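Putative glycosidase ph117-related (Bacteroides thetaiotaomicron, PDB 5A7V) is probably a carbohydrate-active enzyme of glycoside hydrolase family GH130 that acts on mannose-containing sugars, and it binds mannose in this crystal. Local coordinates at residues N74-P79 and V90-E95; N49-P54 and S368-A373; G143-R148 and T160-N165. One frame throughout, in Å; residues are numbered along the deposited sequence.

Contacts 1 and 3 are buried hairpin pairings whose centres lie about 11 Å apart, and both reach the bound mannoses. They meet directly through the salt bridge of R93 with D146, so the two hairpins form adjoining walls of one sugar pocket. Contact 2 is partly buried and joins the loop residues 49-54 to strand 369-375, far apart in sequence. It touches contact 1, where D75 and T76 bond to S368, but stays about 9 Å from contact 3 at the nearest atoms. The chemistry follows these places: charged and polar groups gather round sugar hydroxyls in contacts 1 and 3, whereas contact 2 relies on backbone bonds, an asparagine amide and apolar side chains.

Contact 1: N74-P79 and V90-E95; sequences NDTFNP and VLYRAE. With MAN (alpha-D-mannopyranose), chain E; MAN (alpha-D-mannopyranose), chain D; BMA (beta-D-mannopyranose), chain C.
F77 and R93 form the tight part of this contact, running alongside each other in the same direction. R93 CD sits over one face of the phenyl ring, a CH-pi contact with R93 CD 3.9 Å from the F77 ring centroid and 25° off the normal. The guanidinium is turned 32° from the ring plane, with F77 CZ over one of its faces. A fully extended chain, CG opposite the backbone N at chi1 -179°, carries the R93 amino groups past the ring to the sugars. There NH1 of R93 bonds to O3 of a mannose modelled in overlapping alpha and beta forms, 3.0 Å away in the alpha form, and D146 pairs with the same nitrogen. E95 comes to the ring edge, its OE1 3.5 Å from F77 CE1. That oxygen is also 4.1 Å from D75 OD2, a proximity of like charges that R105 probably relieves by bridging both; D75 OD1 bonds to S368 OG. Beyond R93, N78 ND2 gives a straight 3.0 Å bond to O4 of the other mannose.

Packing is looser toward the partly exposed N74, whose amide turns to D96 while its backbone N bonds to E95 O at 3.0 Å. At the other, buried end P79 CB packs on V90 CG1 at 3.8 Å. N74 and D75 both face E95, a classic beta bulge in an antiparallel hairpin that lines the mannose pocket of this propeller-type family.

Contact 2: N49-P54 and S368-A373; sequences NPVISP and SKVGMA. With SO4 (sulfate ion), chain F.
The backbones of V51, I52 and V370 meet in a single antiparallel bridge, with V370 N donating to I52 O at 3.0 Å and V370 O receiving V51 N at 2.8 Å and a weak bond from I52 N. Two residues opposite one make this a classic beta bulge, and the cis peptide before P50 turns the chain just ahead of it.

N49 continues the pairing with its side chain in place of its backbone. Its amide grips M372 by two bonds: M372 N donates to N49 OD1 at 2.9 Å, tilted 31° from the plane of the amide carbonyl, while N49 ND2 reaches a lone pair of M372 O in the plane of both groups. These two bonds hold the amide in one rotation. M372 CG lies between the backbone N and carbonyl carbon (chi1 68°), which brings it 3.6 Å from V51 CG1, the two side chains crossing at about a right angle. I52 and V370 press their branch carbons together, CB to CB at 3.8 Å. K369 follows P50 alongside, its CB 3.6 Å from P50 CB, then bends at chi2 so that its CD lies 3.4 Å from S53 OG. On the partly exposed side S53 N donates to a sulfate oxygen, and R122 binds the same ion.

I52 and V370 also rest on Y92 of strand 87-95, and S368 bonds to T76 of strand 75-84. Residues 49-54 thus lie along strand 369-375, an edge strand of the antiparallel sheet that it forms with strands 347-355 and 358-365, and meet the neighbouring hairpin.

Contact 3: G143-R148 and T160-N165; sequences GCEDPR and TYTQWN. With BMA (beta-D-mannopyranose), chain C; MAN (alpha-D-mannopyranose), chain D; MAN (alpha-D-mannopyranose), chain E; SO4 (sulfate ion), chain I.
W164 and E145 meet beside the bound sugar, the indole offering one face to the mannose C6, whether in its alpha or its overlapping beta form, with C6 of the alpha form 3.4 Å from W164 CD2 and over the ring centre. E145 OE2 approaches the same indole obliquely, 3.2 Å from W164 CD1. The second ring, Y161, has the backbone N of E145 near its plane at the edge, while C144 comes in obliquely, with its CB 3.8 Å from Y161 CD2 and its sulfur farther along the same side chain. The hydroxyl of Y161 bonds to E139, and W164 NE1 to G103 O.

Backbone bonds tie the strands at G143-W164, E145-T162 and R148-T160, but the register slips by one between the last two pairs. This beta bulge includes D146, whose phi of 56° is unusual for a strand residue. R148 NH1 closes over the bulge to D146 O, arriving from above the carbonyl plane; its NE and NH2 bond to the backbone oxygens of G274 and C273.

E145 extends beyond CG, and this places its two oxygens at different sugar hydroxyls: OE2 is 2.6 Å from O4 of the beta form and OE1 2.7 Å from O6 of the alpha form. D146 OD2 lies 2.7 Å from O3 of the second mannose, and its OD1 accepts a bond from N78 ND2. One water links E145 OE1, D146 OD2 and T162 OG1, giving to the carboxylates and accepting from the hydroxyl. Two adjacent carboxylates thus face two separate sugars, joined by a shared water, while the tryptophan supplies an apolar platform: the mixed polar and aromatic chemistry of a carbohydrate site.

Contact 1: N74-P79 and V90-E95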
# COMPACT_ATOMS: atom_id res chain seq x y z
N ASN A 74 -15.97 7.43 9.81
CA ASN A 74 -16.59 6.86 8.59
C ASN A 74 -15.96 5.54 8.19
O ASN A 74 -16.64 4.53 8.10
CB ASN A 74 -16.54 7.89 7.46
CG ASN A 74 -17.85 8.05 6.73
OD1 ASN A 74 -18.80 7.27 6.85
ND2 ASN A 74 -17.91 9.11 5.94
N ASP A 75 -14.63 5.53 8.00
CA ASP A 75 -13.92 4.41 7.40
C ASP A 75 -12.46 4.47 7.84
O ASP A 75 -11.91 5.56 7.95
CB ASP A 75 -14.07 4.46 5.86
CG ASP A 75 -15.50 4.18 5.38
OD1 ASP A 75 -15.93 2.98 5.45
OD2 ASP A 75 -16.15 5.19 5.01
N THR A 76 -11.88 3.30 8.13
CA THR A 76 -10.47 3.22 8.53
C THR A 76 -9.84 2.09 7.69
O THR A 76 -10.26 0.93 7.78
CB THR A 76 -10.30 2.89 10.02
OG1 THR A 76 -11.06 1.73 10.39
CG2 THR A 76 -10.73 4.05 10.86
N PHE A 77 -8.86 2.40 6.84
CA PHE A 77 -8.45 1.46 5.78
C PHE A 77 -7.01 1.76 5.36
O PHE A 77 -6.25 2.34 6.14
CB PHE A 77 -9.53 1.41 4.64
CG PHE A 77 -9.81 2.69 3.91
CD1 PHE A 77 -10.48 3.75 4.53
CD2 PHE A 77 -9.48 2.84 2.56
CE1 PHE A 77 -10.82 4.88 3.83
CE2 PHE A 77 -9.81 3.97 1.84
CZ PHE A 77 -10.49 5.00 2.48
N ASN A 78 -6.63 1.26 4.20
CA ASN A 78 -5.35 1.52 3.48
C ASN A 78 -4.20 1.98 4.38
O ASN A 78 -3.92 3.18 4.45
CB ASN A 78 -5.61 2.46 2.33
CG ASN A 78 -6.49 1.82 1.26
OD1 ASN A 78 -6.99 0.70 1.42
ND2 ASN A 78 -6.73 2.56 0.21
N PRO A 79 -3.58 0.99 5.04
CA PRO A 79 -2.62 1.29 6.11
C PRO A 79 -1.16 1.13 5.70
O PRO A 79 -0.81 0.29 4.86
CB PRO A 79 -2.95 0.20 7.14
CG PRO A 79 -3.29 -0.98 6.29
CD PRO A 79 -3.99 -0.42 5.11
N VAL A 90 1.12 0.64 13.03
CA VAL A 90 0.30 0.86 11.86
C VAL A 90 -0.14 2.32 11.83
O VAL A 90 -0.61 2.87 12.86
CB VAL A 90 -0.92 -0.09 11.86
CG1 VAL A 90 -2.01 0.34 10.87
CG2 VAL A 90 -0.48 -1.50 11.59
N LEU A 91 -0.02 2.95 10.66
CA LEU A 91 -0.62 4.25 10.37
C LEU A 91 -1.76 4.00 9.37
O LEU A 91 -1.51 3.61 8.24
CB LEU A 91 0.37 5.29 9.85
CG LEU A 91 1.15 6.09 10.91
CD1 LEU A 91 2.10 5.20 11.70
CD2 LEU A 91 1.82 7.31 10.33
N TYR A 92 -2.98 4.19 9.85
CA TYR A 92 -4.17 3.83 9.07
C TYR A 92 -4.82 5.07 8.46
O TYR A 92 -4.93 6.13 9.09
CB TYR A 92 -5.20 3.02 9.86
CG TYR A 92 -5.66 3.61 11.20
CD1 TYR A 92 -4.95 3.36 12.41
CD2 TYR A 92 -6.80 4.40 11.30
CE1 TYR A 92 -5.40 3.85 13.61
CE2 TYR A 92 -7.25 4.88 12.51
CZ TYR A 92 -6.57 4.58 13.67
OH TYR A 92 -7.01 5.06 14.89
N ARG A 93 -5.29 4.93 7.21
CA ARG A 93 -6.06 5.99 6.57
C ARG A 93 -7.44 6.07 7.25
O ARG A 93 -8.17 5.10 7.22
CB ARG A 93 -6.22 5.70 5.08
CG ARG A 93 -6.99 6.77 4.34
CD ARG A 93 -7.20 6.46 2.86
NE ARG A 93 -8.03 7.43 2.22
CZ ARG A 93 -8.37 7.40 0.92
NH1 ARG A 93 -7.81 6.53 0.07
NH2 ARG A 93 -9.31 8.24 0.48
N ALA A 94 -7.80 7.23 7.75
CA ALA A 94 -9.06 7.45 8.43
C ALA A 94 -9.80 8.57 7.76
O ALA A 94 -9.24 9.62 7.43
CB ALA A 94 -8.83 7.81 9.87
N GLU A 95 -11.11 8.34 7.51
CA GLU A 95 -11.98 9.34 6.91
C GLU A 95 -13.09 9.78 7.86
O GLU A 95 -13.66 8.94 8.59
CB GLU A 95 -12.60 8.82 5.60
CG GLU A 95 -11.59 8.74 4.47
CD GLU A 95 -12.20 8.21 3.18
OE1 GLU A 95 -13.18 7.39 3.26
OE2 GLU A 95 -11.69 8.61 2.09
C1 MAN E . -7.32 3.49 -5.79
C2 MAN E . -6.38 3.18 -4.61
C3 MAN E . -6.98 3.32 -3.20
C4 MAN E . -8.40 2.73 -3.13
C5 MAN E . -8.88 2.18 -4.49
C6 MAN E . -10.37 1.74 -4.45
O1 MAN E . -6.90 2.79 -7.08
O2 MAN E . -5.27 4.07 -4.75
O3 MAN E . -7.07 4.67 -2.78
O4 MAN E . -8.38 1.75 -2.11
O5 MAN E . -8.71 3.24 -5.47
O6 MAN E . -11.19 2.88 -4.19
C1 MAN D . -9.70 7.85 -5.86
C2 MAN D . -9.41 6.78 -4.90
C3 MAN D . -9.73 7.39 -3.55
C4 MAN D . -9.02 8.72 -3.28
C5 MAN D . -9.15 9.66 -4.46
C6 MAN D . -8.10 10.75 -4.44
O1 MAN D . -11.03 8.16 -6.08
O2 MAN D . -8.04 6.41 -4.86
O3 MAN D . -9.39 6.53 -2.45
O4 MAN D . -9.61 9.35 -2.13
O5 MAN D . -8.97 8.99 -5.69
O6 MAN D . -6.76 10.24 -4.45
C1 BMA C . -9.77 7.69 -5.83
C2 BMA C . -9.60 6.78 -4.61
C3 BMA C . -9.88 7.59 -3.36
C4 BMA C . -9.02 8.84 -3.33
C5 BMA C . -9.05 9.58 -4.68
C6 BMA C . -8.07 10.73 -4.74
O1 BMA C . -9.60 7.07 -7.09
O2 BMA C . -8.26 6.29 -4.53
O3 BMA C . -9.70 6.81 -2.12
O4 BMA C . -9.52 9.68 -2.29
O5 BMA C . -8.77 8.71 -5.80
O6 BMA C . -6.72 10.32 -4.52

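Contact 2: N49-P54 and S368-A373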
# COMPACT_ATOMS: atom_id res chain seq x y z
N ASN A 49 -9.99 -10.40 12.27
CA ASN A 49 -10.30 -9.29 11.40
C ASN A 49 -11.75 -8.86 11.48
O ASN A 49 -12.62 -9.73 11.70
CB ASN A 49 -10.00 -9.65 9.94
CG ASN A 49 -8.49 -9.63 9.61
OD1 ASN A 49 -7.71 -8.87 10.17
ND2 ASN A 49 -8.11 -10.41 8.66
N PRO A 50 -12.03 -7.58 11.23
CA PRO A 50 -11.05 -6.52 10.99
C PRO A 50 -10.32 -6.08 12.27
O PRO A 50 -10.91 -6.07 13.35
CB PRO A 50 -11.91 -5.37 10.48
CG PRO A 50 -13.24 -5.59 11.07
CD PRO A 50 -13.41 -7.08 11.15
N VAL A 51 -9.05 -5.72 12.13
CA VAL A 51 -8.27 -5.34 13.29
C VAL A 51 -8.43 -3.88 13.65
O VAL A 51 -8.19 -3.55 14.81
CB VAL A 51 -6.79 -5.75 13.19
CG1 VAL A 51 -6.64 -7.26 13.17
CG2 VAL A 51 -6.11 -5.11 12.00
N ILE A 52 -8.77 -3.01 12.69
CA ILE A 52 -9.05 -1.59 12.95
C ILE A 52 -10.35 -1.22 12.22
O ILE A 52 -10.44 -1.40 11.01
CB ILE A 52 -7.87 -0.65 12.57
CG1 ILE A 52 -6.58 -1.04 13.35
CG2 ILE A 52 -8.27 0.81 12.80
CD1 ILE A 52 -5.29 -0.40 12.91
N SER A 53 -11.31 -0.70 12.98
CA SER A 53 -12.59 -0.25 12.48
C SER A 53 -12.84 1.21 12.92
O SER A 53 -12.23 1.67 13.91
CB SER A 53 -13.73 -1.12 13.04
OG SER A 53 -13.61 -2.47 12.63
N PRO A 54 -13.76 1.90 12.26
CA PRO A 54 -14.10 3.26 12.66
C PRO A 54 -14.57 3.38 14.11
O PRO A 54 -15.12 2.43 14.69
CB PRO A 54 -15.22 3.66 11.71
CG PRO A 54 -15.00 2.84 10.52
CD PRO A 54 -14.41 1.54 10.98
N SER A 368 -13.01 0.36 3.81
CA SER A 368 -13.78 0.52 5.04
C SER A 368 -13.10 0.12 6.35
O SER A 368 -13.35 0.76 7.38
CB SER A 368 -15.14 -0.18 4.92
OG SER A 368 -16.00 0.58 4.04
N LYS A 369 -12.35 -0.98 6.32
CA LYS A 369 -11.70 -1.57 7.50
C LYS A 369 -10.22 -1.81 7.22
O LYS A 369 -9.80 -1.85 6.05
CB LYS A 369 -12.40 -2.88 7.96
CG LYS A 369 -13.94 -2.79 8.10
CD LYS A 369 -14.31 -1.97 9.30
CE LYS A 369 -15.73 -2.09 9.87
NZ LYS A 369 -16.76 -1.56 8.98
N VAL A 370 -9.48 -2.13 8.28
CA VAL A 370 -8.11 -2.66 8.14
C VAL A 370 -8.10 -4.13 8.52
O VAL A 370 -8.61 -4.51 9.61
CB VAL A 370 -7.10 -1.92 9.05
CG1 VAL A 370 -5.69 -2.55 8.95
CG2 VAL A 370 -7.04 -0.44 8.68
N GLY A 371 -7.49 -4.95 7.67
CA GLY A 371 -7.30 -6.37 7.94
C GLY A 371 -5.83 -6.70 8.00
O GLY A 371 -4.97 -5.94 7.51
N MET A 372 -5.55 -7.88 8.56
CA MET A 372 -4.20 -8.41 8.57
C MET A 372 -4.18 -9.90 8.25
O MET A 372 -5.21 -10.61 8.41
CB MET A 372 -3.50 -8.04 9.87
CG MET A 372 -4.03 -8.66 11.09
SD MET A 372 -3.51 -10.36 11.39
CE MET A 372 -1.79 -10.31 11.22
N ALA A 373 -3.02 -10.38 7.84
CA ALA A 373 -2.80 -11.83 7.62
C ALA A 373 -1.30 -12.13 7.78
O ALA A 373 -0.47 -11.19 7.66
CB ALA A 373 -3.31 -12.24 6.23
S SO4 F . -11.39 -1.53 17.30
O1 SO4 F . -10.12 -0.88 17.78
O2 SO4 F . -11.43 -1.48 15.82
O3 SO4 F . -12.55 -0.81 17.89
O4 SO4 F . -11.42 -2.96 17.73

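Contact 3: G143-R148 and T160-N165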
# COMPACT_ATOMS: atom_id res chain seq x y z
N GLY A 143 -6.90 15.81 2.07
CA GLY A 143 -5.95 15.29 3.07
C GLY A 143 -4.88 14.38 2.52
O GLY A 143 -4.38 14.58 1.40
N CYS A 144 -4.50 13.41 3.35
CA CYS A 144 -3.27 12.63 3.20
C CYS A 144 -3.69 11.17 3.22
O CYS A 144 -4.20 10.67 4.22
CB CYS A 144 -2.30 12.94 4.35
SG CYS A 144 -2.04 14.72 4.59
N GLU A 145 -3.48 10.48 2.09
CA GLU A 145 -4.07 9.16 1.85
C GLU A 145 -3.01 8.08 1.66
O GLU A 145 -1.89 8.35 1.19
CB GLU A 145 -4.90 9.14 0.55
CG GLU A 145 -5.91 10.25 0.45
CD GLU A 145 -6.61 10.33 -0.89
OE1 GLU A 145 -6.05 9.84 -1.92
OE2 GLU A 145 -7.70 10.99 -0.97
N ASP A 146 -3.35 6.85 1.99
CA ASP A 146 -2.67 5.67 1.46
C ASP A 146 -1.15 5.64 1.69
O ASP A 146 -0.35 5.55 0.76
CB ASP A 146 -2.97 5.46 -0.03
CG ASP A 146 -4.46 5.30 -0.39
OD1 ASP A 146 -5.29 5.19 0.51
OD2 ASP A 146 -4.69 5.27 -1.63
N PRO A 147 -0.76 5.71 2.97
CA PRO A 147 0.68 5.74 3.29
C PRO A 147 1.36 4.41 3.08
O PRO A 147 0.78 3.35 3.31
CB PRO A 147 0.70 6.13 4.78
CG PRO A 147 -0.57 5.48 5.31
CD PRO A 147 -1.58 5.70 4.19
N ARG A 148 2.64 4.46 2.70
CA ARG A 148 3.52 3.31 2.79
C ARG A 148 4.77 3.80 3.55
O ARG A 148 5.23 4.91 3.30
CB ARG A 148 3.98 2.78 1.45
CG ARG A 148 2.93 1.96 0.73
CD ARG A 148 2.29 2.68 -0.30
NE ARG A 148 1.48 1.88 -1.25
CZ ARG A 148 0.36 2.36 -1.72
NH1 ARG A 148 -0.11 3.49 -1.33
NH2 ARG A 148 -0.35 1.63 -2.56
N THR A 160 5.68 7.40 1.84
CA THR A 160 5.09 7.86 0.59
C THR A 160 3.54 7.90 0.82
O THR A 160 2.99 7.07 1.55
CB THR A 160 5.40 6.91 -0.56
OG1 THR A 160 4.81 5.64 -0.31
CG2 THR A 160 6.92 6.73 -0.77
N TYR A 161 2.90 8.90 0.28
CA TYR A 161 1.43 9.04 0.45
C TYR A 161 0.87 9.90 -0.65
O TYR A 161 1.62 10.47 -1.45
CB TYR A 161 1.13 9.63 1.84
CG TYR A 161 1.48 11.10 2.01
CD1 TYR A 161 2.82 11.50 2.26
CD2 TYR A 161 0.52 12.03 1.98
CE1 TYR A 161 3.15 12.82 2.39
CE2 TYR A 161 0.80 13.39 2.11
CZ TYR A 161 2.16 13.80 2.35
OH TYR A 161 2.44 15.15 2.57
N THR A 162 -0.48 9.95 -0.75
CA THR A 162 -1.13 10.80 -1.72
C THR A 162 -1.63 12.11 -1.09
O THR A 162 -2.34 12.07 -0.07
CB THR A 162 -2.38 10.09 -2.31
OG1 THR A 162 -2.00 8.77 -2.70
CG2 THR A 162 -2.87 10.86 -3.51
N GLN A 163 -1.29 13.22 -1.72
CA GLN A 163 -1.89 14.51 -1.41
C GLN A 163 -3.15 14.65 -2.25
O GLN A 163 -3.07 14.50 -3.47
CB GLN A 163 -0.89 15.66 -1.74
CG GLN A 163 0.42 15.54 -1.02
CD GLN A 163 1.35 16.64 -1.42
OE1 GLN A 163 1.73 16.76 -2.60
NE2 GLN A 163 1.78 17.42 -0.47
N TRP A 164 -4.26 15.02 -1.63
CA TRP A 164 -5.50 15.16 -2.37
C TRP A 164 -6.17 16.50 -2.06
O TRP A 164 -6.57 16.78 -0.92
CB TRP A 164 -6.44 13.98 -2.10
CG TRP A 164 -7.77 13.94 -2.81
CD1 TRP A 164 -8.96 13.64 -2.21
CD2 TRP A 164 -8.05 14.16 -4.20
NE1 TRP A 164 -9.96 13.59 -3.15
CE2 TRP A 164 -9.45 13.91 -4.38
CE3 TRP A 164 -7.28 14.49 -5.32
CZ2 TRP A 164 -10.08 13.99 -5.63
CZ3 TRP A 164 -7.92 14.55 -6.57
CH2 TRP A 164 -9.30 14.29 -6.72
N ASN A 165 -6.32 17.31 -3.11
CA ASN A 165 -6.98 18.63 -3.02
C ASN A 165 -8.25 18.75 -3.86
O ASN A 165 -8.70 19.84 -4.18
CB ASN A 165 -5.98 19.74 -3.43
CG ASN A 165 -5.57 19.65 -4.88
OD1 ASN A 165 -5.99 18.73 -5.62
ND2 ASN A 165 -4.74 20.58 -5.31
C1 BMA C . -9.77 7.69 -5.83
C2 BMA C . -9.60 6.78 -4.61
C3 BMA C . -9.88 7.59 -3.36
C4 BMA C . -9.02 8.84 -3.33
C5 BMA C . -9.05 9.58 -4.68
C6 BMA C . -8.07 10.73 -4.74
O1 BMA C . -9.60 7.07 -7.09
O2 BMA C . -8.26 6.29 -4.53
O3 BMA C . -9.70 6.81 -2.12
O4 BMA C . -9.52 9.68 -2.29
O5 BMA C . -8.77 8.71 -5.80
O6 BMA C . -6.72 10.32 -4.52
C1 MAN D . -9.70 7.85 -5.86
C2 MAN D . -9.41 6.78 -4.90
C3 MAN D . -9.73 7.39 -3.55
C4 MAN D . -9.02 8.72 -3.28
C5 MAN D . -9.15 9.66 -4.46
C6 MAN D . -8.10 10.75 -4.44
O1 MAN D . -11.03 8.16 -6.08
O2 MAN D . -8.04 6.41 -4.86
O3 MAN D . -9.39 6.53 -2.45
O4 MAN D . -9.61 9.35 -2.13
O5 MAN D . -8.97 8.99 -5.69
O6 MAN D . -6.76 10.24 -4.45
C1 MAN E . -7.32 3.49 -5.79
C2 MAN E . -6.38 3.18 -4.61
C3 MAN E . -6.98 3.32 -3.20
C4 MAN E . -8.40 2.73 -3.13
C5 MAN E . -8.88 2.18 -4.49
C6 MAN E . -10.37 1.74 -4.45
O1 MAN E . -6.90 2.79 -7.08
O2 MAN E . -5.27 4.07 -4.75
O3 MAN E . -7.07 4.67 -2.78
O4 MAN E . -8.38 1.75 -2.11
O5 MAN E . -8.71 3.24 -5.47
O6 MAN E . -11.19 2.88 -4.19
S SO4 I . -3.69 22.02 -8.53
O1 SO4 I . -3.88 20.65 -8.02
O2 SO4 I . -3.37 22.95 -7.41
O3 SO4 I . -4.93 22.44 -9.25
O4 SO4 I . -2.52 22.09 -9.44
O HOH W 1 -4.62 7.70 -2.92
O HOH W 2 -0.17 6.83 -2.24